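Long-range contacts in lipoprotein (Bacillus anthracis, PDB 4JG9), which is of unknown function but, as a putative lipoprotein with a DUF4871 domain, is probably tethered to the bacterial membrane by a lipid anchor: residues S80-N85 and F169-E174; A108-S113 and L149-L154. All coordinates share one frame; numbering follows the deposited sequence.

Interaction 1 of 2, residues S80-N85 and F169-E174; sequences SPIIAN and FVITAE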
ATOM      1  N   SER A  80     -13.678  -1.147  20.159  1.00 48.98           N
ATOM      2  CA  SER A  80     -13.791  -2.565  19.896  1.00 54.51           C
ATOM      3  C   SER A  80     -12.399  -3.188  19.959  1.00 49.30           C
ATOM      4  O   SER A  80     -11.416  -2.551  19.584  1.00 51.17           O
ATOM      5  CB  SER A  80     -14.416  -2.770  18.519  1.00 58.85           C
ATOM      6  OG  SER A  80     -14.534  -4.146  18.221  1.00 68.21           O
ATOM      7  N   PRO A  81     -12.304  -4.434  20.444  1.00 46.44           N
ATOM      8  CA  PRO A  81     -10.971  -5.046  20.546  1.00 47.26           C
ATOM      9  C   PRO A  81     -10.364  -5.311  19.166  1.00 48.28           C
ATOM     10  O   PRO A  81     -11.038  -5.800  18.249  1.00 46.89           O
ATOM     11  CB  PRO A  81     -11.229  -6.360  21.297  1.00 41.90           C
ATOM     12  CG  PRO A  81     -12.685  -6.644  21.103  1.00 44.30           C
ATOM     13  CD  PRO A  81     -13.381  -5.319  20.928  1.00 45.29           C
ATOM     14  N   ILE A  82      -9.100  -4.931  19.019  1.00 51.35           N
ATOM     15  CA  ILE A  82      -8.379  -5.127  17.768  1.00 51.30           C
ATOM     16  C   ILE A  82      -7.382  -6.268  17.898  1.00 52.47           C
ATOM     17  O   ILE A  82      -6.431  -6.205  18.679  1.00 48.64           O
ATOM     18  CB  ILE A  82      -7.680  -3.835  17.359  1.00 48.49           C
ATOM     19  CG1 ILE A  82      -8.738  -2.795  16.984  1.00 53.35           C
ATOM     20  CG2 ILE A  82      -6.726  -4.067  16.214  1.00 43.65           C
ATOM     21  CD1 ILE A  82      -8.304  -1.382  17.231  1.00 56.92           C
ATOM     22  N   ILE A  83      -7.605  -7.316  17.121  1.00 56.85           N
ATOM     23  CA  ILE A  83      -6.769  -8.503  17.204  1.00 59.92           C
ATOM     24  C   ILE A  83      -5.875  -8.540  15.974  1.00 52.08           C
ATOM     25  O   ILE A  83      -6.378  -8.497  14.854  1.00 53.00           O
ATOM     26  CB  ILE A  83      -7.632  -9.784  17.251  1.00 60.18           C
ATOM     27  CG1 ILE A  83      -8.750  -9.654  18.292  1.00 54.03           C
ATOM     28  CG2 ILE A  83      -6.785 -10.977  17.582  1.00 41.08           C
ATOM     29  CD1 ILE A  83      -8.251  -9.512  19.676  1.00 47.11           C
ATOM     30  N   ALA A  84      -4.563  -8.636  16.175  1.00 47.53           N
ATOM     31  CA  ALA A  84      -3.642  -8.622  15.042  1.00 50.10           C
ATOM     32  C   ALA A  84      -3.996  -9.741  14.080  1.00 54.55           C
ATOM     33  O   ALA A  84      -4.362 -10.841  14.514  1.00 57.87           O
ATOM     34  CB  ALA A  84      -2.195  -8.734  15.494  1.00 45.64           C
ATOM     35  N   ASN A  85      -3.946  -9.427  12.785  1.00 49.73           N
ATOM     36  CA  ASN A  85      -4.214 -10.397  11.723  1.00 51.34           C
ATOM     37  C   ASN A  85      -5.637 -10.937  11.692  1.00 51.74           C
ATOM     38  O   ASN A  85      -5.884 -12.050  11.239  1.00 54.47           O
ATOM     39  CB  ASN A  85      -3.186 -11.531  11.773  1.00 54.07           C
ATOM     40  CG  ASN A  85      -1.765 -11.022  11.567  1.00 57.94           C
ATOM     41  OD1 ASN A  85      -1.466 -10.344  10.570  1.00 59.62           O
ATOM     42  ND2 ASN A  85      -0.897 -11.306  12.528  1.00 54.65           N
ATOM     43  N   PHE A 169      -4.330   9.253  16.399  1.00 46.60           N
ATOM     44  CA  PHE A 169      -4.416   8.695  17.746  1.00 47.51           C
ATOM     45  C   PHE A 169      -3.864   7.277  17.804  1.00 49.81           C
ATOM     46  O   PHE A 169      -3.671   6.637  16.772  1.00 50.74           O
ATOM     47  CB  PHE A 169      -5.836   8.806  18.345  1.00 46.06           C
ATOM     48  CG  PHE A 169      -6.879   8.021  17.614  1.00 44.53           C
ATOM     49  CD1 PHE A 169      -7.164   6.711  17.970  1.00 49.06           C
ATOM     50  CD2 PHE A 169      -7.596   8.597  16.590  1.00 43.85           C
ATOM     51  CE1 PHE A 169      -8.134   5.980  17.297  1.00 46.90           C
ATOM     52  CE2 PHE A 169      -8.564   7.872  15.905  1.00 46.98           C
ATOM     53  CZ  PHE A 169      -8.831   6.563  16.262  1.00 47.39           C
ATOM     54  N   VAL A 170      -3.584   6.807  19.013  1.00 49.63           N
ATOM     55  CA  VAL A 170      -2.922   5.527  19.206  1.00 48.43           C
ATOM     56  C   VAL A 170      -3.894   4.454  19.677  1.00 50.02           C
ATOM     57  O   VAL A 170      -4.722   4.691  20.554  1.00 57.60           O
ATOM     58  CB  VAL A 170      -1.752   5.668  20.211  1.00 47.13           C
ATOM     59  CG1 VAL A 170      -1.184   4.318  20.584  1.00 48.11           C
ATOM     60  CG2 VAL A 170      -0.664   6.549  19.621  1.00 47.38           C
ATOM     61  N   ILE A 171      -3.790   3.266  19.095  1.00 47.80           N
ATOM     62  CA  ILE A 171      -4.639   2.151  19.497  1.00 42.84           C
ATOM     63  C   ILE A 171      -3.764   0.970  19.860  1.00 46.91           C
ATOM     64  O   ILE A 171      -2.563   0.975  19.584  1.00 49.57           O
ATOM     65  CB  ILE A 171      -5.632   1.755  18.374  1.00 44.49           C
ATOM     66  CG1 ILE A 171      -4.877   1.371  17.102  1.00 45.20           C
ATOM     67  CG2 ILE A 171      -6.572   2.912  18.055  1.00 42.29           C
ATOM     68  CD1 ILE A 171      -5.083  -0.034  16.700  1.00 42.01           C
ATOM     69  N   THR A 172      -4.361  -0.031  20.496  1.00 50.71           N
ATOM     70  CA  THR A 172      -3.641  -1.238  20.882  1.00 50.60           C
ATOM     71  C   THR A 172      -4.138  -2.421  20.075  1.00 54.37           C
ATOM     72  O   THR A 172      -5.342  -2.634  19.953  1.00 56.98           O
ATOM     73  CB  THR A 172      -3.859  -1.570  22.357  1.00 51.85           C
ATOM     74  OG1 THR A 172      -3.504  -0.439  23.158  1.00 57.53           O
ATOM     75  CG2 THR A 172      -3.021  -2.770  22.763  1.00 41.35           C
ATOM     76  N   ALA A 173      -3.220  -3.194  19.523  1.00 54.67           N
ATOM     77  CA  ALA A 173      -3.598  -4.446  18.896  1.00 55.06           C
ATOM     78  C   ALA A 173      -3.136  -5.581  19.785  1.00 55.31           C
ATOM     79  O   ALA A 173      -1.990  -5.606  20.246  1.00 56.13           O
ATOM     80  CB  ALA A 173      -2.986  -4.573  17.494  1.00 54.19           C
ATOM     81  N   GLU A 174      -4.031  -6.530  20.012  1.00 55.49           N
ATOM     82  CA  GLU A 174      -3.742  -7.666  20.865  1.00 58.86           C
ATOM     83  C   GLU A 174      -3.261  -8.835  20.018  1.00 59.52           C
ATOM     84  O   GLU A 174      -2.660  -9.775  20.525  1.00 61.81           O
ATOM     85  CB  GLU A 174      -4.990  -8.050  21.657  1.00 67.71           C
ATOM     86  CG  GLU A 174      -5.399  -7.016  22.684  1.00 78.14           C
ATOM     87  CD  GLU A 174      -6.864  -7.113  23.058  1.00 86.30           C
ATOM     88  OE1 GLU A 174      -7.315  -8.216  23.433  1.00 88.77           O
ATOM     89  OE2 GLU A 174      -7.562  -6.079  22.981  1.00 90.30           O
ATOM     90  OXT GLU A 174      -3.461  -8.865  18.799  1.00 60.66           O
TER
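Glu174, the last residue of the chain, is bound through its backbone to Ile82 and Ala84. Its N-H points almost straight at Ile82 O, with N and O 2.8 Å apart, and the donor lies nearly on the extension of the carbonyl bond (C=O...N angle 166°). One terminal oxygen, OXT, then receives the N-H of Ala84 at 2.9 Å, again close to linear at 177°. Ile82 O has a further, weaker neighbour in Ala173 CA, 3.3 Å away through a CH...O contact. Beside these bonds the side chains of Ile82 and Ile171 cross at about a right angle, their CD1 methyls meeting at 3.5 Å. Ile171 reaches that point because its CG1 sits between the backbone N and the carbonyl carbon (chi1 59°). The other branch of Ile82, CG2, lies against Ala173 CB. The arrangement fastens the end of strand 164-173, a member of one antiparallel sheet, to the loop between strands 75-78 and 88-94, which belong to another. The Ile83 and Glu174 side chains cross obliquely, with Ile83 CD1 4.1 Å from both Glu174 CB and Glu174 OE1. Farther out, Met77 and Leu149 pack on Ile82, Leu157 lies against Ile171, and backbone bonds join Ala173 to Gly153 and Ile171 to Trp155 on the neighbouring strand. Farther along the loop, Asn85 is bonded through its backbone to Leu149.

Interaction 2 of 2, residues A108-S113 and L149-L154; sequences ALKQGS and LPSSGL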
ATOM      1  N   ALA A 108      -0.976   4.005   9.014  1.00 42.98           N
ATOM      2  CA  ALA A 108      -0.598   3.491  10.331  1.00 41.26           C
ATOM      3  C   ALA A 108       0.895   3.223  10.449  1.00 46.23           C
ATOM      4  O   ALA A 108       1.568   2.854   9.467  1.00 48.97           O
ATOM      5  CB  ALA A 108      -1.375   2.223  10.637  1.00 33.73           C
ATOM      6  N   LEU A 109       1.422   3.441  11.645  1.00 45.19           N
ATOM      7  CA  LEU A 109       2.794   3.042  11.954  1.00 46.10           C
ATOM      8  C   LEU A 109       2.853   2.409  13.325  1.00 48.77           C
ATOM      9  O   LEU A 109       2.262   2.911  14.289  1.00 50.78           O
ATOM     10  CB  LEU A 109       3.752   4.229  11.909  1.00 47.58           C
ATOM     11  CG  LEU A 109       3.997   4.775  10.501  1.00 51.43           C
ATOM     12  CD1 LEU A 109       3.220   6.063  10.286  1.00 46.91           C
ATOM     13  CD2 LEU A 109       5.489   4.958  10.242  1.00 55.45           C
ATOM     14  N   LYS A 110       3.579   1.308  13.415  1.00 44.28           N
ATOM     15  CA  LYS A 110       3.770   0.662  14.687  1.00 46.03           C
ATOM     16  C   LYS A 110       4.748   1.479  15.510  1.00 51.24           C
ATOM     17  O   LYS A 110       5.549   2.252  14.968  1.00 51.55           O
ATOM     18  CB  LYS A 110       4.300  -0.762  14.496  1.00 50.67           C
ATOM     19  CG  LYS A 110       4.130  -1.629  15.725  1.00 52.75           C
ATOM     20  CD  LYS A 110       4.547  -3.049  15.471  1.00 51.27           C
ATOM     21  CE  LYS A 110       4.261  -3.868  16.718  1.00 54.23           C
ATOM     22  NZ  LYS A 110       4.676  -5.284  16.575  1.00 59.68           N
ATOM     23  N   GLN A 111       4.667   1.322  16.823  1.00 48.96           N
ATOM     24  CA  GLN A 111       5.618   1.952  17.716  1.00 49.04           C
ATOM     25  C   GLN A 111       7.018   1.510  17.338  1.00 50.20           C
ATOM     26  O   GLN A 111       7.250   0.321  17.110  1.00 52.74           O
ATOM     27  CB  GLN A 111       5.326   1.558  19.147  1.00 49.01           C
ATOM     28  CG  GLN A 111       6.122   2.320  20.146  1.00 55.54           C
ATOM     29  CD  GLN A 111       5.767   1.909  21.547  1.00 58.37           C
ATOM     30  OE1 GLN A 111       5.198   0.839  21.758  1.00 59.87           O
ATOM     31  NE2 GLN A 111       6.078   2.761  22.514  1.00 57.84           N
ATOM     32  N   GLY A 112       7.927   2.469  17.198  1.00 48.49           N
ATOM     33  CA  GLY A 112       9.305   2.164  16.854  1.00 53.14           C
ATOM     34  C   GLY A 112       9.561   1.927  15.371  1.00 55.54           C
ATOM     35  O   GLY A 112      10.649   1.520  14.976  1.00 61.60           O
ATOM     36  N   SER A 113       8.561   2.200  14.543  1.00 52.20           N
ATOM     37  CA  SER A 113       8.659   1.963  13.111  1.00 50.78           C
ATOM     38  C   SER A 113       8.685   3.273  12.319  1.00 53.71           C
ATOM     39  O   SER A 113       8.088   4.272  12.734  1.00 52.20           O
ATOM     40  CB  SER A 113       7.479   1.096  12.657  1.00 49.40           C
ATOM     41  OG  SER A 113       7.440   0.961  11.251  1.00 55.07           O
ATOM     42  N   LEU A 149      -4.404  -5.072  11.497  1.00 43.30           N
ATOM     43  CA  LEU A 149      -3.021  -4.719  11.824  1.00 42.00           C
ATOM     44  C   LEU A 149      -2.162  -5.980  11.832  1.00 44.66           C
ATOM     45  O   LEU A 149      -2.577  -7.015  12.364  1.00 46.03           O
ATOM     46  CB  LEU A 149      -2.923  -4.044  13.193  1.00 51.76           C
ATOM     47  CG  LEU A 149      -3.264  -2.554  13.335  1.00 56.20           C
ATOM     48  CD1 LEU A 149      -2.650  -1.788  12.173  1.00 56.85           C
ATOM     49  CD2 LEU A 149      -4.759  -2.324  13.434  1.00 54.23           C
ATOM     50  N   PRO A 150      -0.965  -5.903  11.238  1.00 45.79           N
ATOM     51  CA  PRO A 150      -0.115  -7.084  11.041  1.00 46.98           C
ATOM     52  C   PRO A 150       0.488  -7.685  12.305  1.00 49.69           C
ATOM     53  O   PRO A 150       0.835  -8.863  12.275  1.00 53.13           O
ATOM     54  CB  PRO A 150       1.006  -6.570  10.125  1.00 47.99           C
ATOM     55  CG  PRO A 150       1.016  -5.092  10.310  1.00 47.87           C
ATOM     56  CD  PRO A 150      -0.403  -4.694  10.609  1.00 46.09           C
ATOM     57  N   SER A 151       0.620  -6.927  13.387  1.00 50.98           N
ATOM     58  CA  SER A 151       1.204  -7.507  14.595  1.00 48.29           C
ATOM     59  C   SER A 151       0.708  -6.782  15.828  1.00 49.96           C
ATOM     60  O   SER A 151       0.237  -5.652  15.734  1.00 53.16           O
ATOM     61  CB  SER A 151       2.736  -7.480  14.545  1.00 48.74           C
ATOM     62  OG  SER A 151       3.235  -6.164  14.717  1.00 48.90           O
ATOM     63  N   SER A 152       0.820  -7.437  16.981  1.00 51.58           N
ATOM     64  CA  SER A 152       0.315  -6.882  18.228  1.00 51.34           C
ATOM     65  C   SER A 152       1.252  -5.828  18.803  1.00 53.45           C
ATOM     66  O   SER A 152       2.474  -5.958  18.720  1.00 56.60           O
ATOM     67  CB  SER A 152       0.108  -7.985  19.259  1.00 46.64           C
ATOM     68  OG  SER A 152       1.351  -8.492  19.706  1.00 53.62           O
ATOM     69  N   GLY A 153       0.661  -4.806  19.413  1.00 48.43           N
ATOM     70  CA  GLY A 153       1.414  -3.718  20.004  1.00 41.39           C
ATOM     71  C   GLY A 153       0.676  -2.410  19.810  1.00 47.01           C
ATOM     72  O   GLY A 153      -0.485  -2.401  19.406  1.00 46.06           O
ATOM     73  N   LEU A 154       1.361  -1.299  20.060  1.00 48.37           N
ATOM     74  CA  LEU A 154       0.769   0.014  19.854  1.00 45.27           C
ATOM     75  C   LEU A 154       1.008   0.485  18.417  1.00 47.64           C
ATOM     76  O   LEU A 154       2.091   0.288  17.835  1.00 47.98           O
ATOM     77  CB  LEU A 154       1.339   1.022  20.855  1.00 44.57           C
ATOM     78  CG  LEU A 154       1.068   0.766  22.353  1.00 47.99           C
ATOM     79  CD1 LEU A 154       1.840   1.727  23.242  1.00 42.78           C
ATOM     80  CD2 LEU A 154      -0.413   0.888  22.639  1.00 45.22           C
TER
HETATM   81  O   HOH W   1       4.326  -1.441  20.814  1.00 45.12           O
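Lys110 stretches toward Ser151 and Ser152 with CG anti to its backbone N (chi1 -163°) and the chain extended beyond, a straight rod that carries NZ across to the loop before strand 153-161. Ser151 answers with OG held between its backbone N and carbonyl carbon (chi1 73°). The ammonium group donates to Ser151 OG, with NZ and OG 2.5 Å apart, a length so short as to be doubtful although the pairing is clear, and to Ser152 O, which lies 3.1 Å from NZ. The second bond approaches from above the carbonyl plane, 44° out of it. On its way the lysine passes Leu154 O, which is 3.5 Å from CG, and runs by Gly153, where there is little space for a side chain.

Leu154 O is also the acceptor for Gln111 N at 3.0 Å. The Gln111 and Leu154 side chains lie side by side and point the same way, OE1 being 3.8 Å from Leu154 CD1. A water donates to Gln111 OE1 and accepts from Leu154 N, so both backbone polar groups of Leu154 are linked to Gln111. The pairing comes where strand 102-110 of an antiparallel sheet ends and Lys110 to Ser113 form a type II beta turn, closed by Ser113 N to Lys110 O, with Gly112 at positive phi.

Ser151 OG accepts from NZ and donates its own hydrogen to Thr37 O of the second subunit, whose Gln38 packs on Lys110. Both oxygens around NZ in this contact are neutral, so hydrogen bonds, and no salt bridge within the two segments, grip the ammonium.

Overall arrangement
Running from the N terminus, the chain reaches loop 80-85, then the end of strand 102-110 and the turn at 110-113. Interaction 2 closes the inner loop when 149-154 comes back against 108-113, and interaction 1 closes the larger one when the C terminus at 169-174 meets 80-85, so interaction 2 is nested inside the loop closed by interaction 1. Their centres lie about 9 Å apart, on the same side of the chain's centre. Adjacent strands 153-161 and 164-173 join them within one sheet, and the side chains of Thr172 and Leu154 pack together between them. Interaction 2 ties strands of that sheet together, whereas interaction 1 links it to the loop leaving strand 75-78 of the other sheet.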